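Local coordinates for protein ATP-dependent RNA helicase HrpB (Escherichia coli, PDB 6EUD) that hydrolyses ATP to ADP and phosphate as a DExH-box helicase-family NTPase that binds single-stranded RNA, at residues Arg297-Asp302 / Gly306-Ile311; Met519-Asp524 / Pro538-Gly543; Ala444-Pro449 / Ile551-Leu556; Gly362-Leu367 / Arg394-Leu399; Gln134-Leu139 / Pro353-Ser358. All blocks are in the same frame, centred on the assembly; numbering follows the deposited sequence.

Contact 1: residues Arg297-Asp302 / Gly306-Ile311; sequences RVARFD and GLTRLI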
# COMPACT_ATOMS: atom_id res chain seq x y z
N ARG A 297 0.86 -15.86 7.35
CA ARG A 297 1.97 -15.25 6.64
C ARG A 297 1.46 -14.54 5.39
O ARG A 297 0.96 -15.19 4.46
CB ARG A 297 3.01 -16.31 6.29
CG ARG A 297 4.19 -15.81 5.50
CD ARG A 297 5.41 -16.70 5.75
NE ARG A 297 5.84 -16.63 7.15
CZ ARG A 297 6.13 -17.69 7.90
NH1 ARG A 297 6.04 -18.91 7.38
NH2 ARG A 297 6.51 -17.53 9.16
N VAL A 298 1.57 -13.21 5.35
CA VAL A 298 1.08 -12.45 4.20
C VAL A 298 2.14 -11.55 3.55
O VAL A 298 3.07 -11.08 4.20
CB VAL A 298 -0.15 -11.54 4.57
CG1 VAL A 298 -1.36 -12.39 4.87
CG2 VAL A 298 0.18 -10.63 5.74
N ALA A 299 1.96 -11.33 2.25
CA ALA A 299 2.77 -10.40 1.46
C ALA A 299 2.43 -8.97 1.81
O ALA A 299 1.27 -8.59 1.83
CB ALA A 299 2.55 -10.64 -0.02
N ARG A 300 3.45 -8.17 2.11
CA ARG A 300 3.22 -6.77 2.44
C ARG A 300 4.10 -5.83 1.59
O ARG A 300 5.33 -5.94 1.59
CB ARG A 300 3.45 -6.52 3.92
CG ARG A 300 3.49 -5.06 4.29
CD ARG A 300 3.01 -4.84 5.71
NE ARG A 300 1.62 -5.24 5.88
CZ ARG A 300 0.96 -5.18 7.03
NH1 ARG A 300 1.57 -4.74 8.12
NH2 ARG A 300 -0.30 -5.57 7.09
N PHE A 301 3.44 -4.92 0.88
CA PHE A 301 4.15 -3.92 0.11
C PHE A 301 4.59 -2.79 1.02
O PHE A 301 3.80 -2.28 1.81
CB PHE A 301 3.27 -3.38 -1.01
CG PHE A 301 3.88 -2.23 -1.76
CD1 PHE A 301 4.96 -2.43 -2.60
CD2 PHE A 301 3.36 -0.96 -1.64
CE1 PHE A 301 5.53 -1.38 -3.30
CE2 PHE A 301 3.94 0.10 -2.34
CZ PHE A 301 5.02 -0.12 -3.18
N ASP A 302 5.86 -2.42 0.90
CA ASP A 302 6.45 -1.29 1.62
C ASP A 302 6.72 -0.12 0.66
O ASP A 302 7.69 -0.15 -0.09
CB ASP A 302 7.76 -1.72 2.30
CG ASP A 302 8.37 -0.64 3.19
OD1 ASP A 302 7.88 0.51 3.19
OD2 ASP A 302 9.37 -0.95 3.88
N GLY A 306 9.69 0.18 -1.90
CA GLY A 306 9.17 -0.46 -3.10
C GLY A 306 9.28 -1.97 -3.07
O GLY A 306 9.13 -2.61 -4.10
N LEU A 307 9.54 -2.55 -1.89
CA LEU A 307 9.69 -4.00 -1.81
C LEU A 307 8.45 -4.66 -1.21
O LEU A 307 7.73 -4.06 -0.41
CB LEU A 307 10.93 -4.39 -1.00
CG LEU A 307 12.26 -3.95 -1.63
CD1 LEU A 307 13.43 -4.48 -0.80
CD2 LEU A 307 12.38 -4.41 -3.11
N THR A 308 8.19 -5.88 -1.64
CA THR A 308 7.17 -6.69 -1.03
C THR A 308 7.83 -7.74 -0.16
O THR A 308 8.75 -8.45 -0.60
CB THR A 308 6.27 -7.35 -2.09
OG1 THR A 308 5.70 -6.33 -2.92
CG2 THR A 308 5.13 -8.16 -1.41
N ARG A 309 7.40 -7.83 1.09
CA ARG A 309 7.93 -8.83 2.03
C ARG A 309 6.84 -9.78 2.50
O ARG A 309 5.65 -9.47 2.38
CB ARG A 309 8.58 -8.13 3.22
CG ARG A 309 7.78 -6.96 3.73
CD ARG A 309 8.41 -6.35 4.94
NE ARG A 309 7.75 -5.11 5.34
CZ ARG A 309 7.30 -4.88 6.57
NH1 ARG A 309 7.45 -5.80 7.50
NH2 ARG A 309 6.72 -3.73 6.86
N LEU A 310 7.25 -10.95 2.98
CA LEU A 310 6.38 -11.85 3.72
C LEU A 310 6.46 -11.51 5.19
O LEU A 310 7.51 -11.67 5.80
CB LEU A 310 6.76 -13.31 3.51
CG LEU A 310 6.34 -13.90 2.18
CD1 LEU A 310 6.61 -15.39 2.14
CD2 LEU A 310 4.88 -13.60 1.90
N ILE A 311 5.36 -11.00 5.76
CA ILE A 311 5.27 -10.84 7.21
C ILE A 311 4.35 -11.89 7.84
O ILE A 311 3.54 -12.54 7.17
CB ILE A 311 4.79 -9.43 7.60
CG1 ILE A 311 3.29 -9.28 7.35
CG2 ILE A 311 5.57 -8.38 6.86
CD1 ILE A 311 2.69 -8.03 7.98
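The methyl CD1 of I311 lies over the centre of the R300 guanidinium, 3.5 Å from R300 CZ. R300 reaches this place by sending CG opposite its backbone N (chi1 169°) and then bending at chi3. R309 runs beside R300 and points the same way. Its CG is wedged between backbone N and carbonyl carbon (chi1 42°), and the chain then extends to NE. The two guanidinium planes stand 87° apart. It is CD of R300, 4.0 Å from R309 NH2, that sits over one face of the R309 group, toward its rim. R300 also has a long, weak ion pair with E352. With an alanine here, I311 CD1 would probably lose its flat cover and the R309 guanidinium would be freer to turn. V298 CG2 adds a contact at 3.8 Å with I311 CG1 on the same face of the sheet. On the other face, A299 CB meets T308 CG2 at 3.8 Å, and T308 OG1 lies in plane at the edge of the F301 ring. L310 crosses R297 at about a right angle, CD1 against CD; the R297 guanidinium goes on to a salt bridge with E227. Paired backbone bonds, such as R300 N to R309 O at 2.6 Å, tie the strands. This is an antiparallel beta hairpin, of the kind found between helicase motifs V and VI in the second RecA-like domain of DEAH/RHA helicases.

Contact 2: residues Met519-Asp524 / Pro538-Gly543; sequences MGAMLD and PLLLQG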
# COMPACT_ATOMS: atom_id res chain seq x y z
N MET A 519 17.95 2.62 0.95
CA MET A 519 17.81 1.53 1.91
C MET A 519 19.05 0.64 1.95
O MET A 519 19.92 0.71 1.07
CB MET A 519 16.60 0.68 1.58
CG MET A 519 16.89 -0.23 0.40
SD MET A 519 15.59 -1.39 0.01
CE MET A 519 15.29 -2.18 1.60
N GLY A 520 19.11 -0.22 2.96
CA GLY A 520 20.23 -1.13 3.13
C GLY A 520 19.99 -2.51 2.55
O GLY A 520 18.91 -3.10 2.70
N ALA A 521 21.00 -3.01 1.86
CA ALA A 521 20.92 -4.32 1.22
C ALA A 521 22.10 -5.17 1.66
O ALA A 521 23.25 -4.70 1.67
CB ALA A 521 20.89 -4.18 -0.30
N MET A 522 21.82 -6.42 2.00
CA MET A 522 22.85 -7.28 2.55
C MET A 522 23.13 -8.48 1.68
O MET A 522 22.22 -9.19 1.24
CB MET A 522 22.44 -7.76 3.94
CG MET A 522 22.29 -6.62 4.94
SD MET A 522 23.79 -5.64 5.10
CE MET A 522 24.92 -6.81 5.84
N LEU A 523 24.42 -8.73 1.46
CA LEU A 523 24.85 -9.96 0.84
C LEU A 523 25.83 -10.69 1.78
O LEU A 523 26.53 -10.05 2.57
CB LEU A 523 25.48 -9.67 -0.52
CG LEU A 523 25.53 -10.77 -1.57
CD1 LEU A 523 24.13 -11.29 -1.86
CD2 LEU A 523 26.16 -10.20 -2.82
N ASP A 524 25.85 -12.02 1.71
CA ASP A 524 26.80 -12.83 2.47
C ASP A 524 28.22 -12.34 2.21
O ASP A 524 28.61 -12.10 1.07
CB ASP A 524 26.68 -14.31 2.11
CG ASP A 524 27.53 -15.21 3.00
OD1 ASP A 524 26.97 -15.76 3.97
OD2 ASP A 524 28.75 -15.36 2.75
N PRO A 538 18.03 -6.58 -8.62
CA PRO A 538 16.60 -6.55 -8.89
C PRO A 538 15.76 -7.36 -7.89
O PRO A 538 14.64 -6.95 -7.58
CB PRO A 538 16.50 -7.14 -10.31
CG PRO A 538 17.73 -7.88 -10.51
CD PRO A 538 18.79 -7.16 -9.74
N LEU A 539 16.29 -8.46 -7.38
CA LEU A 539 15.53 -9.31 -6.46
C LEU A 539 16.03 -9.20 -5.01
O LEU A 539 17.18 -9.53 -4.70
CB LEU A 539 15.59 -10.76 -6.94
CG LEU A 539 14.45 -11.68 -6.50
CD1 LEU A 539 13.12 -11.09 -6.91
CD2 LEU A 539 14.65 -13.04 -7.11
N LEU A 540 15.13 -8.76 -4.13
CA LEU A 540 15.47 -8.43 -2.75
C LEU A 540 14.48 -8.97 -1.74
O LEU A 540 13.26 -8.77 -1.88
CB LEU A 540 15.56 -6.92 -2.57
CG LEU A 540 16.62 -6.18 -3.36
CD1 LEU A 540 16.18 -4.77 -3.67
CD2 LEU A 540 17.90 -6.19 -2.56
N LEU A 541 15.00 -9.61 -0.69
CA LEU A 541 14.16 -10.10 0.40
C LEU A 541 14.28 -9.23 1.65
O LEU A 541 15.26 -9.33 2.40
CB LEU A 541 14.52 -11.56 0.74
CG LEU A 541 13.72 -12.17 1.89
CD1 LEU A 541 12.20 -12.03 1.68
CD2 LEU A 541 14.10 -13.64 2.08
N GLN A 542 13.29 -8.38 1.87
CA GLN A 542 13.26 -7.48 3.01
C GLN A 542 12.91 -8.24 4.28
O GLN A 542 11.85 -8.86 4.35
CB GLN A 542 12.24 -6.36 2.77
CG GLN A 542 12.26 -5.24 3.76
CD GLN A 542 11.49 -4.02 3.27
OE1 GLN A 542 11.31 -3.83 2.06
NE2 GLN A 542 11.01 -3.20 4.20
N GLY A 543 13.82 -8.21 5.26
CA GLY A 543 13.62 -8.87 6.55
C GLY A 543 12.28 -8.53 7.17
O GLY A 543 11.44 -9.40 7.39
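A521 and L540 are the nearest pair across the inside of a curled sheet, with their CA atoms 7.9 Å apart. Their strands, 520-522 and 534-542, run steeply across one another and share no backbone bond. Strand 548-552 lies between them in the sheet. It pairs in parallel with 520-522 and antiparallel with 534-542. On its other edge, strand 520-522 bonds to strand 512-515, through A521 and Y513. The two segments therefore meet only through side chains. A521 CB comes to 4.3 Å from CD2 of L540. L540 turns its CB toward the other strand, and its CG lies on the far side from the carbonyl carbon (chi1 -63°), which brings a methyl over A521. L515 and I551 touch both residues and fill in the core around them. The second contact is at the end of the strands. The methyl CE of M519 stops 4.3 Å from OE1 of Q542, a loose contact and not a polar bond. The Q542 amide is used in other ways. Its OE1 is hydrogen-bonded to T305 OG1, while its NE2 serves both D302 OD2 and S544 O. M519 and L540 also touch L307, so this end of the core is covered by the hairpin of strands 287-302 and 307-314. Five strands, 503-506, 512-515, 520-522, 548-552 and 534-542, close into a ring in the order 1-2-3-5-4. That is the topology of the five-stranded OB fold, a domain common to the DEAH/RHA helicases, and this contact spans its barrel interior.

Contact 3: residues Ala444-Pro449 / Ile551-Leu556; sequences AILEEP and ILLALL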
# COMPACT_ATOMS: atom_id res chain seq x y z
N ALA A 444 12.25 -13.69 -17.74
CA ALA A 444 11.73 -15.01 -17.41
C ALA A 444 12.39 -15.48 -16.10
O ALA A 444 11.73 -16.07 -15.24
CB ALA A 444 11.98 -15.99 -18.55
N ILE A 445 13.67 -15.18 -15.93
CA ILE A 445 14.37 -15.48 -14.69
C ILE A 445 13.77 -14.77 -13.47
O ILE A 445 13.48 -15.41 -12.46
CB ILE A 445 15.86 -15.10 -14.79
CG1 ILE A 445 16.52 -15.96 -15.86
CG2 ILE A 445 16.55 -15.29 -13.44
CD1 ILE A 445 17.95 -15.59 -16.11
N LEU A 446 13.61 -13.45 -13.55
CA LEU A 446 13.07 -12.69 -12.40
C LEU A 446 11.62 -13.10 -12.03
O LEU A 446 11.24 -13.00 -10.87
CB LEU A 446 13.16 -11.19 -12.69
CG LEU A 446 14.62 -10.71 -12.77
CD1 LEU A 446 14.76 -9.23 -13.17
CD2 LEU A 446 15.32 -10.95 -11.44
N GLU A 447 10.84 -13.57 -13.00
CA GLU A 447 9.50 -14.13 -12.75
C GLU A 447 9.51 -15.50 -12.05
O GLU A 447 8.59 -15.83 -11.30
CB GLU A 447 8.73 -14.27 -14.08
CG GLU A 447 8.22 -12.98 -14.65
CD GLU A 447 7.50 -13.13 -15.99
OE1 GLU A 447 7.37 -14.27 -16.54
OE2 GLU A 447 7.04 -12.09 -16.49
N GLU A 448 10.51 -16.31 -12.36
CA GLU A 448 10.64 -17.66 -11.79
C GLU A 448 12.10 -17.89 -11.44
O GLU A 448 12.81 -18.58 -12.16
CB GLU A 448 10.15 -18.72 -12.77
CG GLU A 448 9.33 -19.81 -12.10
CD GLU A 448 8.00 -19.29 -11.59
OE1 GLU A 448 7.29 -18.62 -12.38
OE2 GLU A 448 7.67 -19.53 -10.41
N PRO A 449 12.54 -17.26 -10.33
CA PRO A 449 13.94 -17.27 -9.89
C PRO A 449 14.47 -18.68 -9.66
O PRO A 449 13.68 -19.56 -9.32
CB PRO A 449 13.90 -16.49 -8.56
CG PRO A 449 12.64 -15.67 -8.63
CD PRO A 449 11.67 -16.52 -9.40
N ILE A 551 20.02 -9.51 -0.49
CA ILE A 551 20.14 -9.55 -1.94
C ILE A 551 20.04 -10.99 -2.41
O ILE A 551 20.84 -11.83 -2.00
CB ILE A 551 21.46 -8.91 -2.40
CG1 ILE A 551 21.46 -7.42 -2.03
CG2 ILE A 551 21.67 -9.09 -3.88
CD1 ILE A 551 22.79 -6.73 -2.24
N LEU A 552 19.05 -11.28 -3.26
CA LEU A 552 18.79 -12.65 -3.71
C LEU A 552 19.36 -12.89 -5.11
O LEU A 552 19.98 -13.93 -5.35
CB LEU A 552 17.29 -12.95 -3.70
CG LEU A 552 16.52 -12.82 -2.39
CD1 LEU A 552 15.06 -13.12 -2.64
CD2 LEU A 552 17.09 -13.75 -1.30
N LEU A 553 19.13 -11.94 -6.02
CA LEU A 553 19.71 -11.99 -7.36
C LEU A 553 20.28 -10.63 -7.72
O LEU A 553 19.59 -9.60 -7.62
CB LEU A 553 18.67 -12.40 -8.41
CG LEU A 553 18.41 -13.89 -8.60
CD1 LEU A 553 17.37 -14.09 -9.69
CD2 LEU A 553 19.70 -14.63 -8.91
N ALA A 554 21.54 -10.61 -8.15
CA ALA A 554 22.18 -9.34 -8.48
C ALA A 554 23.17 -9.51 -9.60
O ALA A 554 23.64 -10.62 -9.89
CB ALA A 554 22.87 -8.74 -7.26
N LEU A 555 23.50 -8.38 -10.22
CA LEU A 555 24.45 -8.34 -11.31
C LEU A 555 25.55 -7.36 -10.95
O LEU A 555 25.28 -6.30 -10.36
CB LEU A 555 23.76 -7.93 -12.62
CG LEU A 555 24.61 -8.18 -13.87
CD1 LEU A 555 24.57 -9.66 -14.26
CD2 LEU A 555 24.20 -7.27 -15.03
N LEU A 556 26.79 -7.72 -11.28
CA LEU A 556 27.91 -6.83 -11.03
C LEU A 556 28.05 -5.89 -12.21
O LEU A 556 27.90 -6.29 -13.36
CB LEU A 556 29.21 -7.61 -10.79
CG LEU A 556 29.99 -8.22 -11.95
CD1 LEU A 556 31.03 -7.26 -12.51
CD2 LEU A 556 30.67 -9.52 -11.49
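L553 sets its methyl CD1 against I445, L446 and P449. The nearest atom is I445 CG2, at 4.0 Å. L446 CD2 follows at 4.1 Å, and P449 CB is a looser neighbour at 4.4 Å. All three touches fall on the same carbon of L553, whose CB points toward the helix end. I445 meets it crosswise, at about a right angle, with the CG2 branch; this branch lies anti to the backbone N of I445. L446 comes at a slant; its CB does not point at L553, but the end of the chain swings CD2 nearer. P449 offers the edge of its ring. These three residues stand at the point where helix 433-447 stops. E448 N still bonds back to A444 O at 3.1 Å, but E448 has left helical torsions, and the turn puts P449 beside L553. L553 itself sits where the chain turns a corner between strands 548-552 and 554-556. The corner is held by its neighbours: L552 bonds to L539 through the backbone, and A554 to S455 and L457. L539 touches both P449 and L553, and P450 also touches L553. W468 packs on I445 and takes E448 O as a hydrogen-bond acceptor. The chemistry between the two segments is purely apolar. One leucine methyl is shared among three aliphatic partners at ordinary packing distances. Such a joint depends on shape and on exclusion of water, and it imposes little directional restraint on the helix end it meets.

Contact 4: residues Gly362-Leu367 / Arg394-Leu399; sequences GLLMEL and RLLQML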
# COMPACT_ATOMS: atom_id res chain seq x y z
N GLY A 362 1.33 -2.80 -11.29
CA GLY A 362 0.64 -3.60 -12.29
C GLY A 362 -0.83 -3.20 -12.45
O GLY A 362 -1.32 -3.04 -13.57
N LEU A 363 -1.52 -3.04 -11.32
CA LEU A 363 -2.92 -2.65 -11.31
C LEU A 363 -3.13 -1.30 -11.97
O LEU A 363 -4.06 -1.10 -12.75
CB LEU A 363 -3.45 -2.63 -9.88
CG LEU A 363 -4.85 -2.05 -9.70
CD1 LEU A 363 -5.86 -2.83 -10.52
CD2 LEU A 363 -5.20 -2.14 -8.23
N LEU A 364 -2.25 -0.37 -11.65
CA LEU A 364 -2.34 0.98 -12.20
C LEU A 364 -2.13 0.92 -13.71
O LEU A 364 -2.81 1.61 -14.48
CB LEU A 364 -1.32 1.90 -11.53
CG LEU A 364 -1.34 3.40 -11.82
CD1 LEU A 364 -2.72 3.96 -11.52
CD2 LEU A 364 -0.27 4.13 -10.99
N MET A 365 -1.19 0.09 -14.13
CA MET A 365 -0.92 -0.12 -15.54
C MET A 365 -2.16 -0.70 -16.22
O MET A 365 -2.51 -0.28 -17.30
CB MET A 365 0.30 -1.04 -15.70
CG MET A 365 0.72 -1.34 -17.12
SD MET A 365 1.46 0.06 -17.93
CE MET A 365 2.89 0.31 -16.92
N GLU A 366 -2.85 -1.64 -15.57
CA GLU A 366 -4.09 -2.20 -16.11
C GLU A 366 -5.22 -1.19 -16.25
O GLU A 366 -5.89 -1.13 -17.29
CB GLU A 366 -4.60 -3.36 -15.25
CG GLU A 366 -3.68 -4.56 -15.17
CD GLU A 366 -3.58 -5.36 -16.47
OE1 GLU A 366 -4.11 -4.93 -17.52
OE2 GLU A 366 -2.96 -6.44 -16.42
N LEU A 367 -5.46 -0.42 -15.19
CA LEU A 367 -6.51 0.60 -15.19
C LEU A 367 -6.25 1.67 -16.26
O LEU A 367 -7.19 2.10 -16.94
CB LEU A 367 -6.63 1.25 -13.81
CG LEU A 367 -7.01 0.30 -12.66
CD1 LEU A 367 -7.07 1.05 -11.34
CD2 LEU A 367 -8.33 -0.41 -12.96
N ARG A 394 4.63 6.95 -8.96
CA ARG A 394 6.04 7.33 -8.97
C ARG A 394 6.90 6.31 -9.68
O ARG A 394 7.74 6.68 -10.48
CB ARG A 394 6.57 7.57 -7.55
CG ARG A 394 6.09 8.88 -6.97
CD ARG A 394 6.80 9.25 -5.68
NE ARG A 394 6.56 8.26 -4.65
CZ ARG A 394 5.55 8.30 -3.79
NH1 ARG A 394 4.68 9.30 -3.84
NH2 ARG A 394 5.41 7.34 -2.88
N LEU A 395 6.67 5.02 -9.41
CA LEU A 395 7.43 3.98 -10.10
C LEU A 395 7.21 4.01 -11.62
O LEU A 395 8.17 3.88 -12.39
CB LEU A 395 7.07 2.59 -9.57
CG LEU A 395 7.64 1.40 -10.36
CD1 LEU A 395 9.18 1.45 -10.49
CD2 LEU A 395 7.22 0.08 -9.72
N LEU A 396 5.96 4.17 -12.05
CA LEU A 396 5.64 4.20 -13.48
C LEU A 396 6.33 5.40 -14.14
O LEU A 396 6.78 5.31 -15.29
CB LEU A 396 4.12 4.24 -13.70
CG LEU A 396 3.36 2.95 -13.33
CD1 LEU A 396 1.92 3.00 -13.78
CD2 LEU A 396 4.02 1.72 -13.95
N GLN A 397 6.43 6.50 -13.39
CA GLN A 397 7.19 7.66 -13.86
C GLN A 397 8.66 7.30 -14.07
O GLN A 397 9.22 7.57 -15.12
CB GLN A 397 7.05 8.82 -12.87
CG GLN A 397 5.78 9.62 -13.08
CD GLN A 397 5.32 10.37 -11.84
OE1 GLN A 397 5.94 10.31 -10.78
NE2 GLN A 397 4.19 11.06 -11.97
N MET A 398 9.27 6.67 -13.06
CA MET A 398 10.65 6.22 -13.16
C MET A 398 10.87 5.37 -14.42
O MET A 398 11.91 5.46 -15.08
CB MET A 398 11.07 5.43 -11.91
CG MET A 398 12.58 5.13 -11.82
SD MET A 398 13.08 3.86 -10.63
CE MET A 398 12.88 2.37 -11.59
N LEU A 399 9.89 4.53 -14.75
CA LEU A 399 9.99 3.59 -15.86
C LEU A 399 9.68 4.24 -17.21
O LEU A 399 9.81 3.60 -18.25
CB LEU A 399 9.06 2.40 -15.62
CG LEU A 399 9.40 1.56 -14.37
CD1 LEU A 399 8.33 0.50 -14.13
CD2 LEU A 399 10.82 0.93 -14.46
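L396 turns its CB toward helix 361-370, and its CG continues that way, anti to the carbonyl carbon (chi1 -69°). The fork at CG then splits the contact in two. CD1 goes to L364. It lies 3.7 Å from L364 CD2, 3.8 Å from L364 CG and 4.1 Å from L364 CB, so it rests along CB, CG and one methyl of that side chain. The other branch, L396 CD2, meets the methyl M365 CE at 3.5 Å. M365 can bring CE there because its chain bends at both chi2 (71°) and chi3 (63°). The sulfur arm folds over to the L396 side, although CB of M365 does not point there. One leucine thus fits between two consecutive residues of the facing helix, and the packing is entirely apolar, with the thioether methyl of M365 on one side. Around it, L396 also touches L368, one turn on from L364, and P421 at the start of helix 421-429. M365 touches A401 in the loop that follows helix 386-398. On its other side, helix 361-370 packs through L363 against L133 and L137 of helix 133-145. Helix 361-370 is therefore sandwiched between helix 386-398 and helix 133-145.

Contact 5: residues Gln134-Leu139 / Pro353-Ser358; sequences QADLAL and PEILQS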
# COMPACT_ATOMS: atom_id res chain seq x y z
N GLN A 134 -6.21 -10.23 -8.05
CA GLN A 134 -6.61 -10.69 -9.37
C GLN A 134 -8.12 -10.74 -9.51
O GLN A 134 -8.66 -10.24 -10.49
CB GLN A 134 -6.02 -12.07 -9.66
CG GLN A 134 -6.37 -12.59 -11.03
CD GLN A 134 -5.96 -14.03 -11.24
OE1 GLN A 134 -5.85 -14.49 -12.38
NE2 GLN A 134 -5.75 -14.75 -10.14
N ALA A 135 -8.81 -11.33 -8.54
CA ALA A 135 -10.26 -11.47 -8.66
C ALA A 135 -11.00 -10.15 -8.40
O ALA A 135 -12.09 -9.93 -8.94
CB ALA A 135 -10.77 -12.54 -7.71
N ASP A 136 -10.40 -9.27 -7.59
CA ASP A 136 -10.96 -7.95 -7.38
C ASP A 136 -10.90 -7.14 -8.67
O ASP A 136 -11.88 -6.50 -9.08
CB ASP A 136 -10.20 -7.22 -6.27
CG ASP A 136 -10.69 -7.58 -4.87
OD1 ASP A 136 -11.44 -8.58 -4.70
OD2 ASP A 136 -10.30 -6.87 -3.92
N LEU A 137 -9.74 -7.18 -9.33
CA LEU A 137 -9.57 -6.49 -10.59
C LEU A 137 -10.54 -7.06 -11.63
O LEU A 137 -11.22 -6.30 -12.30
CB LEU A 137 -8.12 -6.59 -11.06
CG LEU A 137 -7.88 -5.97 -12.43
CD1 LEU A 137 -8.41 -4.54 -12.47
CD2 LEU A 137 -6.40 -6.02 -12.81
N ALA A 138 -10.65 -8.39 -11.73
CA ALA A 138 -11.65 -9.00 -12.62
C ALA A 138 -13.07 -8.51 -12.32
O ALA A 138 -13.82 -8.19 -13.23
CB ALA A 138 -11.61 -10.51 -12.52
N LEU A 139 -13.43 -8.46 -11.04
CA LEU A 139 -14.76 -7.98 -10.66
C LEU A 139 -15.03 -6.55 -11.13
O LEU A 139 -16.09 -6.27 -11.68
CB LEU A 139 -14.94 -8.06 -9.14
CG LEU A 139 -16.32 -7.60 -8.68
CD1 LEU A 139 -17.37 -8.44 -9.38
CD2 LEU A 139 -16.46 -7.73 -7.18
N PRO A 353 -7.82 -7.55 2.57
CA PRO A 353 -7.78 -7.92 1.15
C PRO A 353 -6.40 -7.65 0.55
O PRO A 353 -5.74 -6.70 0.99
CB PRO A 353 -8.83 -7.00 0.51
CG PRO A 353 -9.67 -6.50 1.63
CD PRO A 353 -8.77 -6.46 2.84
N GLU A 354 -5.97 -8.44 -0.43
CA GLU A 354 -4.64 -8.28 -1.06
C GLU A 354 -4.43 -6.89 -1.70
O GLU A 354 -3.33 -6.35 -1.69
CB GLU A 354 -4.43 -9.38 -2.12
CG GLU A 354 -3.11 -9.32 -2.88
CD GLU A 354 -2.98 -10.40 -3.96
OE1 GLU A 354 -3.98 -11.06 -4.29
OE2 GLU A 354 -1.86 -10.58 -4.50
N ILE A 355 -5.50 -6.28 -2.20
CA ILE A 355 -5.39 -4.97 -2.82
C ILE A 355 -4.91 -3.89 -1.83
O ILE A 355 -4.36 -2.85 -2.26
CB ILE A 355 -6.74 -4.52 -3.46
CG1 ILE A 355 -6.53 -3.29 -4.36
CG2 ILE A 355 -7.83 -4.29 -2.39
CD1 ILE A 355 -7.72 -2.93 -5.24
N LEU A 356 -5.07 -4.13 -0.53
CA LEU A 356 -4.64 -3.13 0.45
C LEU A 356 -3.18 -3.30 0.87
O LEU A 356 -2.60 -2.40 1.45
CB LEU A 356 -5.55 -3.17 1.67
CG LEU A 356 -7.01 -2.83 1.33
CD1 LEU A 356 -7.84 -2.72 2.56
CD2 LEU A 356 -7.10 -1.55 0.53
N GLN A 357 -2.58 -4.44 0.57
CA GLN A 357 -1.25 -4.72 1.09
C GLN A 357 -0.21 -4.91 -0.03
O GLN A 357 0.95 -5.22 0.25
CB GLN A 357 -1.32 -5.95 2.02
CG GLN A 357 -1.98 -7.21 1.40
CD GLN A 357 -2.45 -8.28 2.41
OE1 GLN A 357 -2.53 -8.05 3.63
NE2 GLN A 357 -2.77 -9.47 1.90
N SER A 358 -0.59 -4.69 -1.28
CA SER A 358 0.32 -5.01 -2.39
C SER A 358 0.73 -3.85 -3.31
O SER A 358 0.08 -2.80 -3.38
CB SER A 358 -0.29 -6.12 -3.26
OG SER A 358 -1.34 -5.64 -4.06
O HOH W 1 -3.87 -11.83 -7.03
O HOH W 2 -7.98 -7.76 -2.81
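D136 and I355 touch directly at one point, where OD2 of D136 lies 3.9 Å from I355 CG2. Two waters do more. Water 2 donates to D136 OD2 at 2.7 Å and accepts from I355 N at 3.0 Å. Water 1 accepts from Q134 N at 3.0 Å and donates to OE1 of E354 at 2.8 Å. Both bridges thus link helix 133-145 to the short turn at 354-356. Outward from this shell, R131 forms a salt bridge with D136 OD2, so that oxygen has both a charged and a water partner. The E354 carboxylate reaches the first turn of the helix because its chain is fully extended (chi1 179°), and its OE1 also takes a hydrogen bond from L133 N. The E354 backbone is fixed in turn. Its O receives S358 OG at 3.2 Å, from above the carbonyl plane, and Q357 N at 3.1 Å, from the opposite face. Q134 OE1 is held by G105 N. Helix 133-145 belongs to the ATP-binding helicase domain and begins soon after the DEFH box. The 353-358 segment lies in the loop between helices 341-346 and 361-370, in the C-terminal helicase region. I355 touches both L133 and L363, and so fits between helix 133-145 and helix 361-370, while Q357 bonds through its backbone to F301 on strand 287-302.

How the contacts relate
Along the chain, contact 5 spans the largest loop, and contact 1 is nested inside it. Contact 4 follows. Contact 2 lies inside the loop closed by contact 3. Contacts 2 and 3, with centres 12 Å apart, share the OB-like sheet and touch through backbone pairs such as M522 with I551. The hairpin of contact 1 touches contact 2 through D302 and L307, and contact 5 through F301. It thus lies between the barrel and the loop at 353-358. Contact 5 also meets contact 4 through L137, L363 and I355. Centres of contacts 2 and 5 are 26 Å apart. Together they make a continuous path from the ATP-binding domain to the OB-like domain.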